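Local coordinates for protein probable ATP-dependent kinase TDA10 (Saccharomyces cerevisiae, PDB 1ODF) that is an ATP-binding protein, probably an ATP-dependent kinase of the GLYK family, whose substrate is not yet known, at residues A[32-37]-A[205-210]; A[38-43]-A[159-164]; A[163-168]-A[253-258]; A[212-217]-A[247-252]. One frame throughout, in Å; residues are numbered along the deposited sequence.

Contact 1: A[32-37]-A[205-210]; sequences LFIFFS and LGIVFT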
loop_
_atom_site.group_PDB
_atom_site.type_symbol
_atom_site.label_atom_id
_atom_site.label_comp_id
_atom_site.label_asym_id
_atom_site.label_seq_id
_atom_site.Cartn_x
_atom_site.Cartn_y
_atom_site.Cartn_z
ATOM N N LEU A 32 4.961 6.700 14.872
ATOM C CA LEU A 32 4.336 5.392 14.967
ATOM C C LEU A 32 3.738 5.251 13.573
ATOM O O LEU A 32 2.954 6.103 13.143
ATOM C CB LEU A 32 3.200 5.386 15.993
ATOM C CG LEU A 32 2.514 4.067 16.409
ATOM C CD1 LEU A 32 1.022 4.221 16.295
ATOM C CD2 LEU A 32 2.975 2.904 15.582
ATOM N N PHE A 33 4.124 4.209 12.849
ATOM C CA PHE A 33 3.563 4.003 11.522
ATOM C C PHE A 33 2.353 3.074 11.570
ATOM O O PHE A 33 2.248 2.207 12.445
ATOM C CB PHE A 33 4.613 3.424 10.568
ATOM C CG PHE A 33 5.551 4.455 10.018
ATOM C CD1 PHE A 33 6.420 5.150 10.862
ATOM C CD2 PHE A 33 5.534 4.773 8.664
ATOM C CE1 PHE A 33 7.257 6.152 10.364
ATOM C CE2 PHE A 33 6.367 5.773 8.154
ATOM C CZ PHE A 33 7.231 6.465 9.006
ATOM N N ILE A 34 1.428 3.290 10.642
ATOM C CA ILE A 34 0.248 2.455 10.532
ATOM C C ILE A 34 0.112 2.085 9.055
ATOM O O ILE A 34 -0.171 2.936 8.203
ATOM C CB ILE A 34 -1.014 3.179 11.024
ATOM C CG1 ILE A 34 -0.855 3.538 12.502
ATOM C CG2 ILE A 34 -2.230 2.260 10.853
ATOM C CD1 ILE A 34 -2.044 4.232 13.093
ATOM N N PHE A 35 0.352 0.808 8.771
ATOM C CA PHE A 35 0.297 0.285 7.419
ATOM C C PHE A 35 -1.013 -0.418 7.107
ATOM O O PHE A 35 -1.497 -1.241 7.900
ATOM C CB PHE A 35 1.430 -0.724 7.187
ATOM C CG PHE A 35 2.808 -0.139 7.285
ATOM C CD1 PHE A 35 3.774 -0.746 8.085
ATOM C CD2 PHE A 35 3.160 0.998 6.550
ATOM C CE1 PHE A 35 5.075 -0.235 8.155
ATOM C CE2 PHE A 35 4.459 1.522 6.610
ATOM C CZ PHE A 35 5.419 0.903 7.414
ATOM N N PHE A 36 -1.588 -0.079 5.955
ATOM C CA PHE A 36 -2.803 -0.734 5.496
ATOM C C PHE A 36 -2.414 -1.462 4.229
ATOM O O PHE A 36 -1.805 -0.870 3.332
ATOM C CB PHE A 36 -3.921 0.262 5.198
ATOM C CG PHE A 36 -4.582 0.815 6.432
ATOM C CD1 PHE A 36 -3.944 1.779 7.213
ATOM C CD2 PHE A 36 -5.847 0.380 6.806
ATOM C CE1 PHE A 36 -4.565 2.304 8.342
ATOM C CE2 PHE A 36 -6.479 0.899 7.935
ATOM C CZ PHE A 36 -5.839 1.863 8.704
ATOM N N SER A 37 -2.748 -2.750 4.177
ATOM C CA SER A 37 -2.435 -3.597 3.033
ATOM C C SER A 37 -3.633 -4.464 2.654
ATOM O O SER A 37 -4.280 -5.072 3.515
ATOM C CB SER A 37 -1.246 -4.501 3.365
ATOM O OG SER A 37 -0.746 -5.149 2.213
ATOM N N LEU A 205 1.879 -0.540 13.482
ATOM C CA LEU A 205 0.702 -1.368 13.673
ATOM C C LEU A 205 0.275 -1.691 12.244
ATOM O O LEU A 205 0.363 -0.837 11.354
ATOM C CB LEU A 205 -0.401 -0.592 14.396
ATOM C CG LEU A 205 -0.069 -0.239 15.841
ATOM C CD1 LEU A 205 -1.196 0.590 16.425
ATOM C CD2 LEU A 205 0.146 -1.527 16.633
ATOM N N GLY A 206 -0.165 -2.922 12.018
ATOM C CA GLY A 206 -0.560 -3.301 10.680
ATOM C C GLY A 206 -1.998 -3.734 10.553
ATOM O O GLY A 206 -2.542 -4.378 11.448
ATOM N N ILE A 207 -2.610 -3.362 9.434
ATOM C CA ILE A 207 -3.989 -3.723 9.131
ATOM C C ILE A 207 -3.917 -4.495 7.822
ATOM O O ILE A 207 -3.597 -3.933 6.773
ATOM C CB ILE A 207 -4.887 -2.492 8.898
ATOM C CG1 ILE A 207 -4.648 -1.431 9.991
ATOM C CG2 ILE A 207 -6.356 -2.952 8.818
ATOM C CD1 ILE A 207 -5.068 -1.849 11.364
ATOM N N VAL A 208 -4.211 -5.785 7.890
ATOM C CA VAL A 208 -4.144 -6.630 6.716
ATOM C C VAL A 208 -5.499 -7.156 6.292
ATOM O O VAL A 208 -6.253 -7.709 7.101
ATOM C CB VAL A 208 -3.191 -7.831 6.953
ATOM C CG1 VAL A 208 -3.227 -8.783 5.742
ATOM C CG2 VAL A 208 -1.770 -7.324 7.186
ATOM N N PHE A 209 -5.792 -6.965 5.010
ATOM C CA PHE A 209 -7.036 -7.419 4.402
ATOM C C PHE A 209 -6.702 -8.574 3.471
ATOM O O PHE A 209 -5.854 -8.432 2.579
ATOM C CB PHE A 209 -7.664 -6.314 3.532
ATOM C CG PHE A 209 -8.445 -5.266 4.291
ATOM C CD1 PHE A 209 -8.067 -4.857 5.565
ATOM C CD2 PHE A 209 -9.547 -4.655 3.697
ATOM C CE1 PHE A 209 -8.776 -3.854 6.233
ATOM C CE2 PHE A 209 -10.260 -3.655 4.354
ATOM C CZ PHE A 209 -9.872 -3.254 5.625
ATOM N N THR A 210 -7.337 -9.721 3.684
ATOM C CA THR A 210 -7.147 -10.836 2.776
ATOM C C THR A 210 -8.556 -11.323 2.401
ATOM O O THR A 210 -9.546 -10.885 2.994
ATOM C CB THR A 210 -6.309 -11.978 3.397
ATOM O OG1 THR A 210 -5.847 -12.832 2.343
ATOM C CG2 THR A 210 -7.134 -12.798 4.380
#
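One face of the F36 ring is filled by I207, whose CG1 stands 3.7 Å from the ring centroid and 16° off its normal, a CH-pi contact; strand 155-160 adds I157 and E159 to its surroundings. Over one face of the F35 ring, toward its rim, F33 CB stands 4.1 Å above the plane. With CG anti to the carbonyl carbon (chi1 -76°), F36 lays its ring alongside I207 on the sheet face that also holds I34 and L205. On that face helix 8-24 packs on L205 and I207, whereas F35, S37 and V208 meet L265 on the other. The strands 32-37 and 205-210 run parallel, their axes 8° apart. Five backbone bonds join them, from L205 N to F33 O through to F209 N to S37 O, the last 2.8 Å long. In this buried centre of the P-loop kinase sheet, the chemistry implies that peptide groups satisfy one another between mostly apolar faces, the polar exception S37 having its OG bonded to L163 O.

Contact 2: A[38-43]-A[159-164]; sequences GPQGSG and EGWFLG. With SO4 (sulfate ion), chain B.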
loop_
_atom_site.group_PDB
_atom_site.type_symbol
_atom_site.label_atom_id
_atom_site.label_comp_id
_atom_site.label_asym_id
_atom_site.label_seq_id
_atom_site.Cartn_x
_atom_site.Cartn_y
_atom_site.Cartn_z
ATOM N N GLY A 38 -3.919 -4.525 1.361
ATOM C CA GLY A 38 -5.036 -5.328 0.901
ATOM C C GLY A 38 -5.113 -5.357 -0.612
ATOM O O GLY A 38 -4.650 -4.430 -1.272
ATOM N N PRO A 39 -5.688 -6.414 -1.195
ATOM C CA PRO A 39 -5.767 -6.459 -2.656
ATOM C C PRO A 39 -6.545 -5.286 -3.217
ATOM O O PRO A 39 -7.351 -4.674 -2.523
ATOM C CB PRO A 39 -6.456 -7.798 -2.924
ATOM C CG PRO A 39 -6.017 -8.640 -1.762
ATOM C CD PRO A 39 -6.182 -7.669 -0.603
ATOM N N GLN A 40 -6.282 -4.955 -4.472
ATOM C CA GLN A 40 -7.000 -3.866 -5.122
ATOM C C GLN A 40 -8.489 -4.227 -5.121
ATOM O O GLN A 40 -8.864 -5.341 -5.484
ATOM C CB GLN A 40 -6.491 -3.705 -6.546
ATOM C CG GLN A 40 -5.029 -3.303 -6.613
ATOM C CD GLN A 40 -4.331 -3.854 -7.842
ATOM O OE1 GLN A 40 -4.144 -5.071 -7.971
ATOM N NE2 GLN A 40 -3.946 -2.964 -8.758
ATOM N N GLY A 41 -9.331 -3.290 -4.699
ATOM C CA GLY A 41 -10.758 -3.549 -4.649
ATOM C C GLY A 41 -11.252 -4.014 -3.282
ATOM O O GLY A 41 -12.455 -4.126 -3.047
ATOM N N SER A 42 -10.330 -4.287 -2.369
ATOM C CA SER A 42 -10.715 -4.753 -1.040
ATOM C C SER A 42 -11.353 -3.653 -0.192
ATOM O O SER A 42 -12.052 -3.944 0.781
ATOM C CB SER A 42 -9.494 -5.321 -0.309
ATOM O OG SER A 42 -8.525 -4.314 -0.064
ATOM N N GLY A 43 -11.111 -2.395 -0.557
ATOM C CA GLY A 43 -11.669 -1.290 0.197
ATOM C C GLY A 43 -10.710 -0.730 1.242
ATOM O O GLY A 43 -11.062 0.185 1.997
ATOM N N GLU A 159 -0.563 3.400 2.960
ATOM C CA GLU A 159 -1.380 2.309 2.443
ATOM C C GLU A 159 -1.063 1.953 0.997
ATOM O O GLU A 159 -0.757 2.825 0.184
ATOM C CB GLU A 159 -2.863 2.660 2.566
ATOM C CG GLU A 159 -3.336 3.739 1.602
ATOM C CD GLU A 159 -3.712 3.194 0.223
ATOM O OE1 GLU A 159 -3.811 4.012 -0.714
ATOM O OE2 GLU A 159 -3.917 1.964 0.070
ATOM N N GLY A 160 -1.145 0.657 0.701
ATOM C CA GLY A 160 -0.885 0.147 -0.634
ATOM C C GLY A 160 -1.359 -1.296 -0.733
ATOM O O GLY A 160 -1.572 -1.965 0.285
ATOM N N TRP A 161 -1.516 -1.782 -1.962
ATOM C CA TRP A 161 -1.980 -3.147 -2.191
ATOM C C TRP A 161 -0.880 -4.193 -1.994
ATOM O O TRP A 161 -1.181 -5.379 -1.869
ATOM C CB TRP A 161 -2.579 -3.290 -3.607
ATOM C CG TRP A 161 -1.580 -3.075 -4.693
ATOM C CD1 TRP A 161 -1.221 -1.882 -5.256
ATOM C CD2 TRP A 161 -0.717 -4.062 -5.263
ATOM N NE1 TRP A 161 -0.177 -2.067 -6.139
ATOM C CE2 TRP A 161 0.152 -3.396 -6.158
ATOM C CE3 TRP A 161 -0.586 -5.449 -5.100
ATOM C CZ2 TRP A 161 1.137 -4.067 -6.880
ATOM C CZ3 TRP A 161 0.389 -6.111 -5.818
ATOM C CH2 TRP A 161 1.240 -5.420 -6.696
ATOM N N PHE A 162 0.381 -3.762 -1.964
ATOM C CA PHE A 162 1.497 -4.693 -1.783
ATOM C C PHE A 162 2.388 -4.413 -0.558
ATOM O O PHE A 162 3.486 -4.964 -0.442
ATOM C CB PHE A 162 2.361 -4.717 -3.048
ATOM C CG PHE A 162 3.086 -3.423 -3.315
ATOM C CD1 PHE A 162 4.393 -3.230 -2.857
ATOM C CD2 PHE A 162 2.466 -2.397 -4.024
ATOM C CE1 PHE A 162 5.076 -2.031 -3.104
ATOM C CE2 PHE A 162 3.139 -1.186 -4.280
ATOM C CZ PHE A 162 4.449 -1.004 -3.819
ATOM N N LEU A 163 1.926 -3.568 0.351
ATOM C CA LEU A 163 2.711 -3.268 1.534
ATOM C C LEU A 163 2.854 -4.522 2.400
ATOM O O LEU A 163 1.865 -5.188 2.730
ATOM C CB LEU A 163 2.055 -2.151 2.346
ATOM C CG LEU A 163 1.818 -0.795 1.670
ATOM C CD1 LEU A 163 1.378 0.219 2.720
ATOM C CD2 LEU A 163 3.083 -0.320 0.983
ATOM N N GLY A 164 4.090 -4.846 2.763
ATOM C CA GLY A 164 4.311 -6.017 3.586
ATOM C C GLY A 164 4.893 -7.188 2.814
ATOM O O GLY A 164 5.474 -8.092 3.417
HETATM S S SO4 B . -9.234 -0.268 -2.808
HETATM O O1 SO4 B . -10.482 -1.053 -2.827
HETATM O O2 SO4 B . -8.336 -0.741 -3.879
HETATM O O3 SO4 B . -9.556 1.146 -3.043
HETATM O O4 SO4 B . -8.582 -0.407 -1.488
#
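G38 and W161 bring their backbones together where the P-loop leaves strand 32-37: W161 CA lies 3.1 Å from G38 O in a CA-H...O contact, although no hydrogen bond joins the two segments. The loop is the predicted ATP-binding Walker A motif, and its amides hold a sulfate, probably from the crystallisation liquor, in a manner consistent with a phosphate site. G41 N points straight at sulfate O2 (2.9 Å, 180°), while G43 N reaches O1 on a more bent path; S45 N also bonds the ion.

Q40 and W161 run side by side. Q40 CG rests 3.9 Å from W161 CB, and the bend at chi2 (148°) carries CD over one indole face near its rim, the amide and ring planes 21° apart. F162 CD2 lies over the opposite face, also near the rim. Q40 OE1 is bonded by Y252 OH, which helps to fix the amide's rotation.

P39 to S42 form a type II turn in which P39 O accepts from both S42 N and S42 OG. Without the S42 hydroxyl, as with an alanine here, P39 O would probably keep the backbone bond alone and the turn would be less firmly braced. S42 OG meets P39 O at 2.7 Å, in the carbonyl plane.

Contact 3: A[163-168]-A[253-258]; sequences LGFNPI and KLYLND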
loop_
_atom_site.group_PDB
_atom_site.type_symbol
_atom_site.label_atom_id
_atom_site.label_comp_id
_atom_site.label_asym_id
_atom_site.label_seq_id
_atom_site.Cartn_x
_atom_site.Cartn_y
_atom_site.Cartn_z
ATOM N N LEU A 163 1.926 -3.568 0.351
ATOM C CA LEU A 163 2.711 -3.268 1.534
ATOM C C LEU A 163 2.854 -4.522 2.400
ATOM O O LEU A 163 1.865 -5.188 2.730
ATOM C CB LEU A 163 2.055 -2.151 2.346
ATOM C CG LEU A 163 1.818 -0.795 1.670
ATOM C CD1 LEU A 163 1.378 0.219 2.720
ATOM C CD2 LEU A 163 3.083 -0.320 0.983
ATOM N N GLY A 164 4.090 -4.846 2.763
ATOM C CA GLY A 164 4.311 -6.017 3.586
ATOM C C GLY A 164 4.893 -7.188 2.814
ATOM O O GLY A 164 5.474 -8.092 3.417
ATOM N N PHE A 165 4.735 -7.186 1.490
ATOM C CA PHE A 165 5.281 -8.261 0.663
ATOM C C PHE A 165 6.798 -8.216 0.773
ATOM O O PHE A 165 7.398 -7.137 0.801
ATOM C CB PHE A 165 4.888 -8.080 -0.812
ATOM C CG PHE A 165 3.418 -8.249 -1.088
ATOM C CD1 PHE A 165 2.501 -8.403 -0.046
ATOM C CD2 PHE A 165 2.942 -8.205 -2.402
ATOM C CE1 PHE A 165 1.127 -8.505 -0.308
ATOM C CE2 PHE A 165 1.574 -8.305 -2.678
ATOM C CZ PHE A 165 0.664 -8.454 -1.625
ATOM N N ASN A 166 7.424 -9.383 0.830
ATOM C CA ASN A 166 8.877 -9.442 0.932
ATOM C C ASN A 166 9.516 -10.196 -0.226
ATOM O O ASN A 166 9.018 -11.235 -0.671
ATOM C CB ASN A 166 9.304 -10.071 2.264
ATOM C CG ASN A 166 8.929 -9.200 3.470
ATOM O OD1 ASN A 166 9.234 -8.012 3.511
ATOM N ND2 ASN A 166 8.269 -9.799 4.447
ATOM N N PRO A 167 10.638 -9.672 -0.727
ATOM C CA PRO A 167 11.355 -10.291 -1.841
ATOM C C PRO A 167 11.849 -11.696 -1.562
ATOM O O PRO A 167 12.189 -12.042 -0.424
ATOM C CB PRO A 167 12.501 -9.311 -2.099
ATOM C CG PRO A 167 12.725 -8.677 -0.752
ATOM C CD PRO A 167 11.318 -8.445 -0.276
ATOM N N ILE A 168 11.847 -12.518 -2.609
ATOM C CA ILE A 168 12.355 -13.876 -2.511
ATOM C C ILE A 168 13.857 -13.647 -2.450
ATOM O O ILE A 168 14.410 -12.936 -3.290
ATOM C CB ILE A 168 12.031 -14.693 -3.767
ATOM C CG1 ILE A 168 10.515 -14.695 -4.014
ATOM C CG2 ILE A 168 12.565 -16.112 -3.604
ATOM C CD1 ILE A 168 9.699 -15.197 -2.826
ATOM N N LYS A 253 0.207 -14.185 -6.274
ATOM C CA LYS A 253 0.539 -15.599 -6.171
ATOM C C LYS A 253 1.885 -15.844 -5.490
ATOM O O LYS A 253 2.047 -16.818 -4.761
ATOM C CB LYS A 253 0.569 -16.247 -7.559
ATOM C CG LYS A 253 -0.741 -16.193 -8.315
ATOM C CD LYS A 253 -0.614 -16.891 -9.667
ATOM C CE LYS A 253 -1.948 -16.913 -10.408
ATOM N NZ LYS A 253 -1.893 -17.724 -11.672
ATOM N N LEU A 254 2.849 -14.966 -5.738
ATOM C CA LEU A 254 4.166 -15.124 -5.145
ATOM C C LEU A 254 4.290 -14.714 -3.670
ATOM O O LEU A 254 4.837 -15.468 -2.873
ATOM C CB LEU A 254 5.202 -14.330 -5.944
ATOM C CG LEU A 254 6.458 -15.067 -6.433
ATOM C CD1 LEU A 254 7.551 -14.045 -6.696
ATOM C CD2 LEU A 254 6.923 -16.087 -5.405
ATOM N N TYR A 255 3.764 -13.540 -3.312
ATOM C CA TYR A 255 3.917 -13.013 -1.952
ATOM C C TYR A 255 2.762 -13.011 -0.962
ATOM O O TYR A 255 2.996 -13.031 0.246
ATOM C CB TYR A 255 4.428 -11.571 -2.022
ATOM C CG TYR A 255 5.511 -11.319 -3.047
ATOM C CD1 TYR A 255 5.249 -10.577 -4.201
ATOM C CD2 TYR A 255 6.810 -11.776 -2.838
ATOM C CE1 TYR A 255 6.265 -10.289 -5.121
ATOM C CE2 TYR A 255 7.833 -11.495 -3.743
ATOM C CZ TYR A 255 7.557 -10.752 -4.881
ATOM O OH TYR A 255 8.576 -10.462 -5.757
ATOM N N LEU A 256 1.526 -12.970 -1.446
ATOM C CA LEU A 256 0.379 -12.885 -0.545
ATOM C C LEU A 256 0.324 -13.893 0.596
ATOM O O LEU A 256 0.005 -13.538 1.730
ATOM C CB LEU A 256 -0.936 -12.938 -1.331
ATOM C CG LEU A 256 -2.172 -12.603 -0.473
ATOM C CD1 LEU A 256 -2.063 -11.159 0.047
ATOM C CD2 LEU A 256 -3.450 -12.776 -1.283
ATOM N N ASN A 257 0.642 -15.146 0.308
ATOM C CA ASN A 257 0.587 -16.180 1.333
ATOM C C ASN A 257 1.552 -15.946 2.513
ATOM O O ASN A 257 1.116 -15.838 3.657
ATOM C CB ASN A 257 0.845 -17.544 0.695
ATOM C CG ASN A 257 0.629 -18.685 1.664
ATOM O OD1 ASN A 257 0.303 -18.475 2.833
ATOM N ND2 ASN A 257 0.810 -19.901 1.182
ATOM N N ASP A 258 2.851 -15.870 2.238
ATOM C CA ASP A 258 3.828 -15.642 3.308
ATOM C C ASP A 258 3.481 -14.375 4.080
ATOM O O ASP A 258 3.456 -14.369 5.313
ATOM C CB ASP A 258 5.248 -15.498 2.753
ATOM C CG ASP A 258 5.669 -16.678 1.909
ATOM O OD1 ASP A 258 5.374 -17.828 2.311
ATOM O OD2 ASP A 258 6.304 -16.452 0.849
HETATM O O HOH W 1 5.750 -11.736 1.023
HETATM O O HOH W 2 7.939 -13.472 0.147
#
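F165 and Y255 are the main bumps where the loop 163-168, which follows strand 155-160 of the P-loop kinase core, fits against helix 249-262. F165 points at the helix, and its ring fills the hollow between Y255 and L256: F165 CG sits 3.6 Å from Y255 CB, and F165 CE1 is 4.2 Å from L256 CD1. The two aromatic side chains cross at about a right angle, an oblique pair with ring planes 32° apart. CG of Y255 lies anti to its carbonyl carbon (chi1 -42°), which sets the ring beside the loop backbone, with N166 O 3.1 Å from Y255 CD2. Further along, the end of I168 fits against L254 and the Y255 ring: I168 CD1 is 3.9 Å from L254 CD2, and I168 CG1 lies near both L254 CD1 and Y255 CE2. Y255 OH is hydrogen-bonded to N186 OD1 of helix 182-195, so the ring spans from its own helix to that neighbour. Cutting Y255 back, as an alanine here does, is likely to open a gap between F165 and I168 and leave N186 OD1 without the tyrosine hydroxyl. One water bridges the backbones, accepting from N166 N at 2.9 Å and donating to Y255 O at 3.1 Å.

Contact 4: A[212-217]-A[247-252]; sequences DNINNV and RYMPSY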
loop_
_atom_site.group_PDB
_atom_site.type_symbol
_atom_site.label_atom_id
_atom_site.label_comp_id
_atom_site.label_asym_id
_atom_site.label_seq_id
_atom_site.Cartn_x
_atom_site.Cartn_y
_atom_site.Cartn_z
ATOM N N ASP A 212 -11.146 -14.801 0.662
ATOM C CA ASP A 212 -11.268 -16.253 0.483
ATOM C C ASP A 212 -10.823 -16.717 -0.900
ATOM O O ASP A 212 -10.413 -17.862 -1.083
ATOM C CB ASP A 212 -12.712 -16.698 0.728
ATOM C CG ASP A 212 -13.717 -15.865 -0.045
ATOM O OD1 ASP A 212 -13.504 -15.654 -1.255
ATOM O OD2 ASP A 212 -14.720 -15.425 0.557
ATOM N N ASN A 213 -10.918 -15.833 -1.884
ATOM C CA ASN A 213 -10.490 -16.177 -3.236
ATOM C C ASN A 213 -9.848 -14.965 -3.886
ATOM O O ASN A 213 -10.474 -13.912 -4.014
ATOM C CB ASN A 213 -11.673 -16.665 -4.076
ATOM C CG ASN A 213 -11.265 -17.043 -5.486
ATOM O OD1 ASN A 213 -10.299 -17.786 -5.691
ATOM N ND2 ASN A 213 -12.002 -16.538 -6.469
ATOM N N ILE A 214 -8.597 -15.120 -4.303
ATOM C CA ILE A 214 -7.873 -14.015 -4.909
ATOM C C ILE A 214 -8.445 -13.565 -6.256
ATOM O O ILE A 214 -8.197 -12.440 -6.702
ATOM C CB ILE A 214 -6.371 -14.349 -5.075
ATOM C CG1 ILE A 214 -5.579 -13.051 -5.251
ATOM C CG2 ILE A 214 -6.156 -15.264 -6.271
ATOM C CD1 ILE A 214 -5.755 -12.058 -4.093
ATOM N N ASN A 215 -9.214 -14.434 -6.905
ATOM C CA ASN A 215 -9.797 -14.070 -8.186
ATOM C C ASN A 215 -10.939 -13.085 -7.978
ATOM O O ASN A 215 -11.563 -12.624 -8.933
ATOM C CB ASN A 215 -10.264 -15.317 -8.944
ATOM C CG ASN A 215 -9.103 -16.105 -9.522
ATOM O OD1 ASN A 215 -8.222 -15.544 -10.178
ATOM N ND2 ASN A 215 -9.094 -17.413 -9.286
ATOM N N ASN A 216 -11.198 -12.756 -6.718
ATOM C CA ASN A 216 -12.234 -11.787 -6.397
ATOM C C ASN A 216 -11.773 -10.450 -6.959
ATOM O O ASN A 216 -12.583 -9.576 -7.269
ATOM C CB ASN A 216 -12.414 -11.666 -4.880
ATOM C CG ASN A 216 -13.145 -12.855 -4.282
ATOM O OD1 ASN A 216 -13.395 -12.906 -3.076
ATOM N ND2 ASN A 216 -13.494 -13.816 -5.127
ATOM N N VAL A 217 -10.458 -10.305 -7.092
ATOM C CA VAL A 217 -9.873 -9.080 -7.611
ATOM C C VAL A 217 -10.384 -8.775 -9.019
ATOM O O VAL A 217 -10.690 -7.625 -9.323
ATOM C CB VAL A 217 -8.321 -9.155 -7.605
ATOM C CG1 VAL A 217 -7.724 -7.938 -8.306
ATOM C CG2 VAL A 217 -7.818 -9.212 -6.170
ATOM N N ARG A 247 -1.593 -8.272 -14.679
ATOM C CA ARG A 247 -0.311 -7.652 -14.371
ATOM C C ARG A 247 0.026 -7.766 -12.882
ATOM O O ARG A 247 1.195 -7.791 -12.509
ATOM C CB ARG A 247 -0.329 -6.174 -14.769
ATOM C CG ARG A 247 -0.036 -5.909 -16.233
ATOM C CD ARG A 247 -0.620 -4.573 -16.677
ATOM N NE ARG A 247 -0.222 -3.442 -15.834
ATOM C CZ ARG A 247 0.989 -2.888 -15.824
ATOM N NH1 ARG A 247 1.949 -3.359 -16.616
ATOM N NH2 ARG A 247 1.230 -1.844 -15.037
ATOM N N TYR A 248 -1.000 -7.847 -12.041
ATOM C CA TYR A 248 -0.801 -7.931 -10.598
ATOM C C TYR A 248 -0.857 -9.345 -10.017
ATOM O O TYR A 248 -0.245 -9.620 -8.987
ATOM C CB TYR A 248 -1.834 -7.055 -9.893
ATOM C CG TYR A 248 -1.707 -5.588 -10.222
ATOM C CD1 TYR A 248 -1.026 -4.720 -9.371
ATOM C CD2 TYR A 248 -2.274 -5.062 -11.387
ATOM C CE1 TYR A 248 -0.913 -3.359 -9.666
ATOM C CE2 TYR A 248 -2.165 -3.706 -11.694
ATOM C CZ TYR A 248 -1.484 -2.859 -10.829
ATOM O OH TYR A 248 -1.372 -1.516 -11.122
ATOM N N MET A 249 -1.592 -10.236 -10.675
ATOM C CA MET A 249 -1.727 -11.613 -10.210
ATOM C C MET A 249 -0.426 -12.351 -9.882
ATOM O O MET A 249 -0.371 -13.106 -8.912
ATOM C CB MET A 249 -2.527 -12.427 -11.225
ATOM C CG MET A 249 -4.022 -12.284 -11.069
ATOM S SD MET A 249 -4.539 -12.904 -9.468
ATOM C CE MET A 249 -5.560 -11.550 -8.933
ATOM N N PRO A 250 0.631 -12.167 -10.696
ATOM C CA PRO A 250 1.881 -12.873 -10.380
ATOM C C PRO A 250 2.382 -12.494 -8.979
ATOM O O PRO A 250 2.774 -13.359 -8.187
ATOM C CB PRO A 250 2.825 -12.414 -11.488
ATOM C CG PRO A 250 1.885 -12.209 -12.653
ATOM C CD PRO A 250 0.716 -11.500 -12.008
ATOM N N SER A 251 2.348 -11.199 -8.677
ATOM C CA SER A 251 2.780 -10.717 -7.368
ATOM C C SER A 251 1.950 -11.353 -6.257
ATOM O O SER A 251 2.488 -11.812 -5.256
ATOM C CB SER A 251 2.651 -9.198 -7.296
ATOM O OG SER A 251 3.586 -8.585 -8.155
ATOM N N TYR A 252 0.634 -11.370 -6.444
ATOM C CA TYR A 252 -0.270 -11.954 -5.462
ATOM C C TYR A 252 0.091 -13.409 -5.199
ATOM O O TYR A 252 0.271 -13.812 -4.049
ATOM C CB TYR A 252 -1.729 -11.857 -5.951
ATOM C CG TYR A 252 -2.340 -10.480 -5.804
ATOM C CD1 TYR A 252 -3.033 -9.881 -6.860
ATOM C CD2 TYR A 252 -2.211 -9.764 -4.611
ATOM C CE1 TYR A 252 -3.577 -8.597 -6.726
ATOM C CE2 TYR A 252 -2.752 -8.482 -4.471
ATOM C CZ TYR A 252 -3.429 -7.904 -5.528
ATOM O OH TYR A 252 -3.934 -6.623 -5.389
#
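I214 and M249 meet where the loop leading into helix 216-232 packs against helix 249-262, beside the predicted ATP-binding P-loop of this kinase fold. I214 sits in a type I turn from N213 to N216 and directs its CB at the opposing helix. I214 CG1, anti to the backbone N (chi1 -161°), touches two residues: M249 CE at 4.0 Å and Y252 CB at 4.1 Å. From there chi2 of 57° turns CD1 over one face of the Y252 ring, offset toward the rim, where I214 CD1 is 4.1 Å from Y252 CG; the tip also abuts L256, one turn further along the same helix. I214 thus rests against the M249 methyl and the root of the Y252 ring, passing M249 in the opposite direction and crossing Y252 at a slant.

M249, bent at chi2 and chi3, hooks its methyl into the angle between I214 and V217. V217, in the first turn of helix 216-232, comes obliquely to the Y252 ring: V217 CG2 is 4.3 Å from Y252 CE1. No hydrogen bond crosses this apolar interface. The Y252 ring also meets W161 edge-to-face. The methyl of M249 has a backbone neighbour as well as V217 CB at 3.9 Å, for M249 CE lies 3.6 Å from I214 O.

How the contacts relate
Contacts 1 and 2 are continuous, since strand 32-37 runs directly into the P-loop. F36 O and G160 N, 3.1 Å apart, probably hydrogen-bond between the neighbouring strands, and S37 OG bonds L163 O, in the loop beyond strand 155-160, at 2.7 Å. Residues 163 and 164 belong to both contact 2 and contact 3, whose centres are about 12 Å apart; the chain leaving W161 goes on to pack against helix 249-262. That helix serves contacts 3 and 4, which touch where L256 CD2 meets I214 CD1 at 3.7 Å. Contact 4 returns to the predicted ATP site through Y252 OH, 3.0 Å from Q40 OE1, while T211 alone separates its first segment from the strand segment of contact 1.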